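Local coordinates for protein EreC (Klebsiella pneumoniae, PDB 6XCQ) that probably hydrolyses the macrolactone ester of erythromycin and related macrolides, an esterase activity that confers resistance to these antibiotics, at residues H70-A73 with E74-L77; A205-G208 with E209-T212; V222-L225 with K226-A230; A323-M326 with G327-L330. The protein carries 1 engineered substitution. All coordinates share one frame; numbering follows the deposited sequence.

Interaction 1: H70-A73 with E74-L77; sequences HFVA and EFSL
V72 meets F75 and S76 at the first turn of helix 73-90, where V72 holds the N-cap position. Backbone bonds close the turn. V72 O takes a weak hydrogen bond from F75 N at 3.3 Å and a second weak one from S76 N, also at 3.3 Å. One residue on, L77 N reaches A73 O at 3.1 Å with an N-H...O angle of 165°, a regular alpha-helical bond.

A water adds a polar bridge. It donates to V72 O at 3.0 Å and accepts from S76 OG at 2.7 Å, and so links the cap carbonyl to the serine hydroxyl. V72 O thus has three donors around it.

The apolar part is V72 against F75. V72 CB lies 3.5 Å from F75 CD2, and the isopropyl group meets the ring at a slant. The first turn also leans on its surroundings: F75 packs on F343 and H345 of strand 338-345. The carboxylate of E74 is bound by S429 OG and G431 N, close to where V72 touches A430. With chi1 at 172°, V72 CG1 stands anti to its own nitrogen and comes within 3.5 Å of E74 OE1.

Interaction 2: A205-G208 with E209-T212; sequences AKWG and EMET
M210 folds back onto W207 near the C-terminal end of helix 200-208, and the two form a Met-aromatic contact. The M210 side chain can be followed outward. Its CB sits 3.4 Å from W207 O. CG remains near the same carbonyl, with M210 CG 3.8 Å from W207 O. The chain then runs straight on, chi2 179°, and this carries the sulfur to the indole. M210 SD lies 4.1 Å from W207 CE3 and 4.9 Å from the centroid of the six-membered ring. It stands 45° off the ring normal, an oblique approach. At chi3 the chain bends, and CE stays farther from the ring than SD does. The M210 side chain also touches S194, I195 and Q215.

Backbone bonds hold the turn in place. M210 N donates to W207 O at 3.0 Å. E209 N is shared: it bonds K206 O at 3.1 Å and, weakly, A205 O at 3.3 Å. The main bonds reach back three residues, so the chain winds tightly here. E209 OE2 lies 3.9 Å from K206 CD. It makes no salt bridge with K206, whose NZ is paired with D196 and also bonds S194 O.

The contact is a corner between two helices. W207 O also accepts from Q215 NE2 of helix 212-231. The W207 indole is buried against I219 of that helix and against L259, L262, R263 and R266 of helix 244-267.

Interaction 3: V222-L225 with K226-A230; sequences VTRL and KLRLA
V222 to L229 are tied by four consecutive backbone hydrogen bonds, each from a residue to the one four places before it. K226 N reaches V222 O at 2.9 Å, and L227 N reaches T223 O at 3.0 Å. R228 N bonds R224 O at 3.1 Å, and L229 N bonds L225 O at 3.0 Å. The first two donors arrive almost in line with their carbonyls. The last two are tilted from the carbonyl plane, by 20° and 24°.

This is the regular middle and late part of helix 212-231, which sits beside helices 182-191 and 244-267. Leucines and a valine make the apolar part. L225 CD2 and L229 CD2 are 4.3 Å apart, and L229 CD2 also comes to 3.5 Å from L225 O. L225 packs on H184, V185 and L188 of helix 182-191. V222 and L229 meet I255 and I252 of helix 244-267.

R224 and R228 form a second side of the helix. R224 has two modelled conformers. In one it lies alongside R228 and points the same way, with guanidinium planes 89° apart and R224 NH1 3.8 Å from R228 CD, so the pairing is tentative. R228 runs fully extended from CG to NE, which carries its guanidinium out to D178, and NE forms a salt bridge there. K226 leaves on a different side, toward helix 244-267: its chain bends at chi3 and chi4, and NZ pairs with E253.

Interaction 4: A323-M326 with G327-L330; sequences AVPM and GQHL
The N-terminal turn of the short helix 326-330 is formed here, with P325 at the N-cap. V324, just before it, lies against the side chains of Q328 and H329. V324 CG1 is 3.5 Å from H329 NE2 and 3.7 Å from Q328 OE1. The V324 side chain crosses both at about a right angle. Q328 extends back along the loop, CG anti to its own nitrogen at chi1 -175°. This lays the amide beside the proline ring, with Q328 OE1 3.5 Å from P325 CD.

H329 turns the other way. P325 O lies near the plane of the H329 ring, at its edge, 3.4 Å from H329 CD2. A water donates to V324 O at 2.7 Å and also bonds H329 NE2. Deeper in, M326 CG rests 4.0 Å from L330 CD1, and both residues pack on L303 of strand 301-304.

Two backbone bonds close the turn. Q328 N binds P325 O weakly, and L330 N binds M326 O at 3.1 Å, nearly straight at 168°. The proline side chain has no polar group to cap the helix. M326 N is bound instead by D282 OD2 of helix 279-295, so a carboxylate sits at the helix start, where it would probably be favoured by the helix dipole.

How the interactions relate
Each contact joins two segments that are adjacent in the chain, so none spans a long loop, and the four follow in series without nesting or crossing. Interaction 1 turns the loop after strand 62-65 into helix 73-90, beside the central mixed sheet. Interaction 2 forms the bend between helix 200-208 and helix 212-231. Interaction 3 lies further along helix 212-231, its centre about 23 Å from that of interaction 2. Both pack against helix 244-267, in a helical part away from the sheet. Interaction 4 returns to the sheet, starting helix 326-330 against strand 301-304. Its centre is about 23 Å from that of interaction 1. Interactions 1 and 3 lie on opposite sides of the chain's centre.

Interaction 1: H70-A73 with E74-L77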
loop_
_atom_site.group_PDB
_atom_site.type_symbol
_atom_site.label_atom_id
_atom_site.label_comp_id
_atom_site.label_asym_id
_atom_site.label_seq_id
_atom_site.Cartn_x
_atom_site.Cartn_y
_atom_site.Cartn_z
ATOM N N HIS A 70 3.808 -8.258 6.548
ATOM C CA HIS A 70 2.812 -8.721 5.600
ATOM C C HIS A 70 2.376 -10.140 5.957
ATOM O O HIS A 70 3.089 -10.878 6.650
ATOM C CB HIS A 70 3.372 -8.698 4.171
ATOM C CG HIS A 70 3.587 -7.321 3.611
ATOM N ND1 HIS A 70 2.649 -6.316 3.711
ATOM C CD2 HIS A 70 4.626 -6.795 2.917
ATOM C CE1 HIS A 70 3.099 -5.230 3.107
ATOM N NE2 HIS A 70 4.293 -5.497 2.609
ATOM N N PHE A 71 1.175 -10.508 5.491
ATOM C CA PHE A 71 0.713 -11.901 5.465
ATOM C C PHE A 71 0.376 -12.446 6.851
ATOM O O PHE A 71 0.492 -13.652 7.088
ATOM C CB PHE A 71 1.737 -12.812 4.779
ATOM C CG PHE A 71 2.248 -12.263 3.463
ATOM C CD1 PHE A 71 1.366 -11.960 2.439
ATOM C CD2 PHE A 71 3.598 -12.039 3.264
ATOM C CE1 PHE A 71 1.825 -11.458 1.216
ATOM C CE2 PHE A 71 4.065 -11.524 2.049
ATOM C CZ PHE A 71 3.173 -11.236 1.029
ATOM N N VAL A 72 -0.088 -11.590 7.758
ATOM C CA VAL A 72 -0.382 -11.969 9.140
ATOM C C VAL A 72 -1.891 -11.991 9.337
ATOM O O VAL A 72 -2.577 -11.012 9.023
ATOM C CB VAL A 72 0.279 -11.003 10.137
ATOM C CG1 VAL A 72 -0.187 -11.303 11.540
ATOM C CG2 VAL A 72 1.805 -11.061 10.039
ATOM N N ALA A 73 -2.408 -13.102 9.881
ATOM C CA ALA A 73 -3.852 -13.255 10.054
ATOM C C ALA A 73 -4.407 -12.225 11.028
ATOM O O ALA A 73 -5.456 -11.620 10.775
ATOM C CB ALA A 73 -4.178 -14.668 10.547
ATOM N N GLU A 74 -3.724 -12.028 12.167
ATOM C CA GLU A 74 -4.216 -11.086 13.169
ATOM C C GLU A 74 -4.260 -9.660 12.638
ATOM O O GLU A 74 -5.125 -8.877 13.040
ATOM C CB GLU A 74 -3.338 -11.137 14.427
ATOM C CG GLU A 74 -3.487 -12.413 15.254
ATOM C CD GLU A 74 -2.592 -13.538 14.771
ATOM O OE1 GLU A 74 -1.947 -13.394 13.706
ATOM O OE2 GLU A 74 -2.522 -14.572 15.459
ATOM N N PHE A 75 -3.342 -9.296 11.737
ATOM C CA PHE A 75 -3.378 -7.937 11.225
ATOM C C PHE A 75 -4.556 -7.739 10.277
ATOM O O PHE A 75 -5.153 -6.663 10.273
ATOM C CB PHE A 75 -2.040 -7.577 10.565
ATOM C CG PHE A 75 -0.904 -7.411 11.558
ATOM C CD1 PHE A 75 -1.154 -6.992 12.852
ATOM C CD2 PHE A 75 0.402 -7.686 11.195
ATOM C CE1 PHE A 75 -0.116 -6.832 13.764
ATOM C CE2 PHE A 75 1.443 -7.541 12.101
ATOM C CZ PHE A 75 1.183 -7.104 13.381
ATOM N N SER A 76 -4.950 -8.771 9.516
ATOM C CA SER A 76 -6.164 -8.630 8.710
ATOM C C SER A 76 -7.394 -8.492 9.595
ATOM O O SER A 76 -8.270 -7.663 9.317
ATOM C CB SER A 76 -6.322 -9.806 7.743
ATOM O OG SER A 76 -5.298 -9.788 6.772
ATOM N N LEU A 77 -7.463 -9.272 10.673
ATOM C CA LEU A 77 -8.583 -9.154 11.599
ATOM C C LEU A 77 -8.679 -7.747 12.181
ATOM O O LEU A 77 -9.762 -7.146 12.201
ATOM C CB LEU A 77 -8.449 -10.188 12.721
ATOM C CG LEU A 77 -8.919 -11.588 12.342
ATOM C CD1 LEU A 77 -8.555 -12.598 13.438
ATOM C CD2 LEU A 77 -10.429 -11.597 12.061
HETATM O O HOH W 1 -3.141 -11.343 6.142
#

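Interaction 2: A205-G208 with E209-T212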
loop_
_atom_site.group_PDB
_atom_site.type_symbol
_atom_site.label_atom_id
_atom_site.label_comp_id
_atom_site.label_asym_id
_atom_site.label_seq_id
_atom_site.Cartn_x
_atom_site.Cartn_y
_atom_site.Cartn_z
ATOM N N ALA A 205 14.097 -8.648 -12.547
ATOM C CA ALA A 205 15.031 -9.552 -13.215
ATOM C C ALA A 205 14.871 -9.496 -14.733
ATOM O O ALA A 205 15.867 -9.500 -15.467
ATOM C CB ALA A 205 14.833 -10.978 -12.702
ATOM N N LYS A 206 13.628 -9.434 -15.232
ATOM C CA LYS A 206 13.433 -9.301 -16.675
ATOM C C LYS A 206 13.930 -7.949 -17.184
ATOM O O LYS A 206 14.453 -7.853 -18.300
ATOM C CB LYS A 206 11.955 -9.487 -17.035
ATOM C CG LYS A 206 11.396 -10.877 -16.766
ATOM C CD LYS A 206 11.637 -11.800 -17.953
ATOM C CE LYS A 206 10.480 -12.772 -18.157
ATOM N NZ LYS A 206 9.831 -12.574 -19.499
ATOM N N TRP A 207 13.771 -6.896 -16.379
ATOM C CA TRP A 207 14.280 -5.576 -16.735
ATOM C C TRP A 207 15.793 -5.607 -16.933
ATOM O O TRP A 207 16.318 -5.067 -17.913
ATOM C CB TRP A 207 13.890 -4.573 -15.645
ATOM C CG TRP A 207 14.497 -3.183 -15.784
ATOM C CD1 TRP A 207 15.561 -2.688 -15.105
ATOM C CD2 TRP A 207 14.044 -2.127 -16.648
ATOM N NE1 TRP A 207 15.816 -1.387 -15.490
ATOM C CE2 TRP A 207 14.896 -1.023 -16.440
ATOM C CE3 TRP A 207 13.004 -2.014 -17.578
ATOM C CZ2 TRP A 207 14.737 0.189 -17.126
ATOM C CZ3 TRP A 207 12.849 -0.812 -18.270
ATOM C CH2 TRP A 207 13.714 0.274 -18.038
ATOM N N GLY A 208 16.510 -6.241 -16.005
ATOM C CA GLY A 208 17.955 -6.352 -16.101
ATOM C C GLY A 208 18.439 -7.165 -17.283
ATOM O O GLY A 208 19.616 -7.063 -17.648
ATOM N N GLU A 209 17.560 -7.960 -17.898
ATOM C CA GLU A 209 17.940 -8.692 -19.099
ATOM C C GLU A 209 17.877 -7.835 -20.361
ATOM O O GLU A 209 18.432 -8.231 -21.395
ATOM C CB GLU A 209 17.051 -9.928 -19.245
ATOM C CG GLU A 209 17.477 -11.066 -18.325
ATOM C CD GLU A 209 16.384 -12.093 -18.100
ATOM O OE1 GLU A 209 16.503 -12.875 -17.132
ATOM O OE2 GLU A 209 15.406 -12.116 -18.884
ATOM N N MET A 210 17.222 -6.675 -20.308
ATOM C CA MET A 210 17.219 -5.774 -21.453
ATOM C C MET A 210 18.569 -5.076 -21.577
ATOM O O MET A 210 19.261 -4.824 -20.589
ATOM C CB MET A 210 16.107 -4.725 -21.320
ATOM C CG MET A 210 14.691 -5.283 -21.318
ATOM S SD MET A 210 13.417 -4.005 -21.121
ATOM C CE MET A 210 13.889 -2.899 -22.443
ATOM N N GLU A 211 18.941 -4.760 -22.811
ATOM C CA GLU A 211 20.109 -3.923 -23.034
ATOM C C GLU A 211 19.874 -2.537 -22.446
ATOM O O GLU A 211 18.749 -2.036 -22.415
ATOM C CB GLU A 211 20.404 -3.814 -24.536
ATOM C CG GLU A 211 20.965 -5.091 -25.145
ATOM C CD GLU A 211 22.351 -5.423 -24.606
ATOM O OE1 GLU A 211 22.502 -6.465 -23.931
ATOM O OE2 GLU A 211 23.292 -4.637 -24.858
ATOM N N THR A 212 20.956 -1.907 -21.990
ATOM C CA THR A 212 20.838 -0.579 -21.399
ATOM C C THR A 212 20.210 0.410 -22.376
ATOM O O THR A 212 19.389 1.245 -21.980
ATOM C CB THR A 212 22.211 -0.087 -20.945
ATOM O OG1 THR A 212 22.677 -0.916 -19.873
ATOM C CG2 THR A 212 22.129 1.339 -20.449
#

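Interaction 3: V222-L225 with K226-A230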
loop_
_atom_site.group_PDB
_atom_site.type_symbol
_atom_site.label_atom_id
_atom_site.label_comp_id
_atom_site.label_asym_id
_atom_site.label_seq_id
_atom_site.Cartn_x
_atom_site.Cartn_y
_atom_site.Cartn_z
ATOM N N VAL A 222 8.869 7.408 -22.505
ATOM C CA VAL A 222 7.809 7.773 -21.575
ATOM C C VAL A 222 7.884 9.258 -21.241
ATOM O O VAL A 222 6.856 9.942 -21.180
ATOM C CB VAL A 222 7.870 6.881 -20.318
ATOM C CG1 VAL A 222 7.022 7.445 -19.216
ATOM C CG2 VAL A 222 7.369 5.476 -20.660
ATOM N N THR A 223 9.095 9.793 -21.056
ATOM C CA THR A 223 9.226 11.227 -20.801
ATOM C C THR A 223 8.680 12.053 -21.972
ATOM O O THR A 223 7.963 13.039 -21.766
ATOM C CB THR A 223 10.693 11.565 -20.512
ATOM O OG1 THR A 223 11.081 10.973 -19.252
ATOM C CG2 THR A 223 10.903 13.045 -20.426
ATOM N N ARG A 224 9.004 11.661 -23.207
ATOM C CA ARG A 224 8.464 12.367 -24.367
ATOM C C ARG A 224 6.943 12.390 -24.328
ATOM O O ARG A 224 6.318 13.439 -24.533
ATOM C CB ARG A 224 8.958 11.715 -25.663
ATOM C CG ARG A 224 8.626 12.502 -26.943
ATOM C CD ARG A 224 7.366 11.985 -27.644
ATOM N NE ARG A 224 7.340 12.314 -29.065
ATOM C CZ ARG A 224 6.813 13.423 -29.576
ATOM N NH1 ARG A 224 6.269 14.344 -28.780
ATOM N NH2 ARG A 224 6.843 13.617 -30.889
ATOM N N LEU A 225 6.331 11.241 -24.042
ATOM C CA LEU A 225 4.874 11.163 -23.991
ATOM C C LEU A 225 4.306 12.033 -22.885
ATOM O O LEU A 225 3.270 12.677 -23.068
ATOM C CB LEU A 225 4.432 9.718 -23.768
ATOM C CG LEU A 225 4.020 8.972 -25.026
ATOM C CD1 LEU A 225 4.000 7.487 -24.746
ATOM C CD2 LEU A 225 2.669 9.463 -25.527
ATOM N N LYS A 226 4.952 12.016 -21.716
ATOM C CA LYS A 226 4.473 12.772 -20.565
ATOM C C LYS A 226 4.432 14.264 -20.854
ATOM O O LYS A 226 3.491 14.961 -20.453
ATOM C CB LYS A 226 5.394 12.520 -19.383
ATOM C CG LYS A 226 4.959 13.179 -18.094
ATOM C CD LYS A 226 6.029 12.981 -17.036
ATOM C CE LYS A 226 6.183 14.209 -16.163
ATOM N NZ LYS A 226 5.234 14.178 -15.026
ATOM N N LEU A 227 5.477 14.777 -21.497
ATOM C CA LEU A 227 5.553 16.209 -21.774
ATOM C C LEU A 227 4.615 16.611 -22.912
ATOM O O LEU A 227 4.061 17.717 -22.899
ATOM C CB LEU A 227 6.999 16.591 -22.101
ATOM C CG LEU A 227 7.951 16.985 -20.957
ATOM C CD1 LEU A 227 7.782 16.121 -19.741
ATOM C CD2 LEU A 227 9.398 16.944 -21.431
ATOM N N ARG A 228 4.415 15.739 -23.894
ATOM C CA ARG A 228 3.458 16.057 -24.947
ATOM C C ARG A 228 2.045 16.147 -24.381
ATOM O O ARG A 228 1.312 17.104 -24.665
ATOM C CB ARG A 228 3.524 15.027 -26.075
ATOM C CG ARG A 228 2.464 15.302 -27.154
ATOM C CD ARG A 228 2.474 14.277 -28.289
ATOM N NE ARG A 228 1.317 14.425 -29.177
ATOM C CZ ARG A 228 1.245 15.285 -30.196
ATOM N NH1 ARG A 228 2.251 16.115 -30.460
ATOM N NH2 ARG A 228 0.144 15.339 -30.940
ATOM N N LEU A 229 1.659 15.185 -23.538
ATOM C CA LEU A 229 0.293 15.179 -23.021
ATOM C C LEU A 229 0.028 16.397 -22.156
ATOM O O LEU A 229 -1.041 17.012 -22.247
ATOM C CB LEU A 229 0.025 13.905 -22.216
ATOM C CG LEU A 229 -0.576 12.719 -22.975
ATOM C CD1 LEU A 229 -2.083 12.830 -23.070
ATOM C CD2 LEU A 229 0.029 12.602 -24.360
ATOM N N ALA A 230 0.974 16.744 -21.280
ATOM C CA ALA A 230 0.773 17.921 -20.445
ATOM C C ALA A 230 0.688 19.183 -21.300
ATOM O O ALA A 230 -0.096 20.092 -20.999
ATOM C CB ALA A 230 1.893 18.031 -19.414
#

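Interaction 4: A323-M326 with G327-L330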
loop_
_atom_site.group_PDB
_atom_site.type_symbol
_atom_site.label_atom_id
_atom_site.label_comp_id
_atom_site.label_asym_id
_atom_site.label_seq_id
_atom_site.Cartn_x
_atom_site.Cartn_y
_atom_site.Cartn_z
ATOM N N ALA A 323 15.076 5.933 3.913
ATOM C CA ALA A 323 14.139 6.281 2.853
ATOM C C ALA A 323 13.035 7.148 3.433
ATOM O O ALA A 323 12.721 7.092 4.630
ATOM C CB ALA A 323 13.529 5.060 2.173
ATOM N N VAL A 324 12.478 7.985 2.573
ATOM C CA VAL A 324 11.349 8.832 2.929
ATOM C C VAL A 324 10.080 8.031 2.646
ATOM O O VAL A 324 9.881 7.608 1.499
ATOM C CB VAL A 324 11.375 10.135 2.125
ATOM C CG1 VAL A 324 10.128 10.952 2.401
ATOM C CG2 VAL A 324 12.631 10.923 2.453
ATOM N N PRO A 325 9.249 7.755 3.642
ATOM C CA PRO A 325 8.034 6.970 3.397
ATOM C C PRO A 325 6.912 7.837 2.858
ATOM O O PRO A 325 6.916 9.059 2.993
ATOM C CB PRO A 325 7.665 6.438 4.786
ATOM C CG PRO A 325 8.201 7.496 5.708
ATOM C CD PRO A 325 9.418 8.088 5.067
ATOM N N MET A 326 5.921 7.160 2.267
ATOM C CA MET A 326 4.706 7.835 1.821
ATOM C C MET A 326 4.120 8.727 2.918
ATOM O O MET A 326 3.751 9.879 2.672
ATOM C CB MET A 326 3.677 6.797 1.368
ATOM C CG MET A 326 2.296 7.383 1.081
ATOM S SD MET A 326 1.008 6.124 0.901
ATOM C CE MET A 326 0.913 5.465 2.565
ATOM N N GLY A 327 4.044 8.215 4.151
ATOM C CA GLY A 327 3.434 8.993 5.222
ATOM C C GLY A 327 4.128 10.318 5.505
ATOM O O GLY A 327 3.482 11.281 5.928
ATOM N N GLN A 328 5.444 10.391 5.283
ATOM C CA GLN A 328 6.156 11.637 5.549
ATOM C C GLN A 328 5.754 12.708 4.544
ATOM O O GLN A 328 5.661 13.892 4.897
ATOM C CB GLN A 328 7.677 11.415 5.537
ATOM C CG GLN A 328 8.507 12.670 5.927
ATOM C CD GLN A 328 9.993 12.396 6.159
ATOM O OE1 GLN A 328 10.461 11.264 6.035
ATOM N NE2 GLN A 328 10.744 13.446 6.510
ATOM N N HIS A 329 5.491 12.311 3.291
ATOM C CA HIS A 329 4.926 13.245 2.320
ATOM C C HIS A 329 3.534 13.690 2.748
ATOM O O HIS A 329 3.230 14.887 2.780
ATOM C CB HIS A 329 4.854 12.609 0.921
ATOM C CG HIS A 329 6.183 12.300 0.299
ATOM N ND1 HIS A 329 6.840 13.180 -0.533
ATOM C CD2 HIS A 329 6.964 11.194 0.369
ATOM C CE1 HIS A 329 7.965 12.628 -0.954
ATOM N NE2 HIS A 329 8.063 11.421 -0.424
ATOM N N LEU A 330 2.665 12.730 3.073
ATOM C CA LEU A 330 1.294 13.059 3.441
ATOM C C LEU A 330 1.220 13.907 4.700
ATOM O O LEU A 330 0.334 14.765 4.819
ATOM C CB LEU A 330 0.491 11.776 3.631
ATOM C CG LEU A 330 0.289 10.946 2.368
ATOM C CD1 LEU A 330 -0.498 9.668 2.727
ATOM C CD2 LEU A 330 -0.419 11.791 1.282
HETATM O O HOH W 2 8.910 9.104 -0.559
#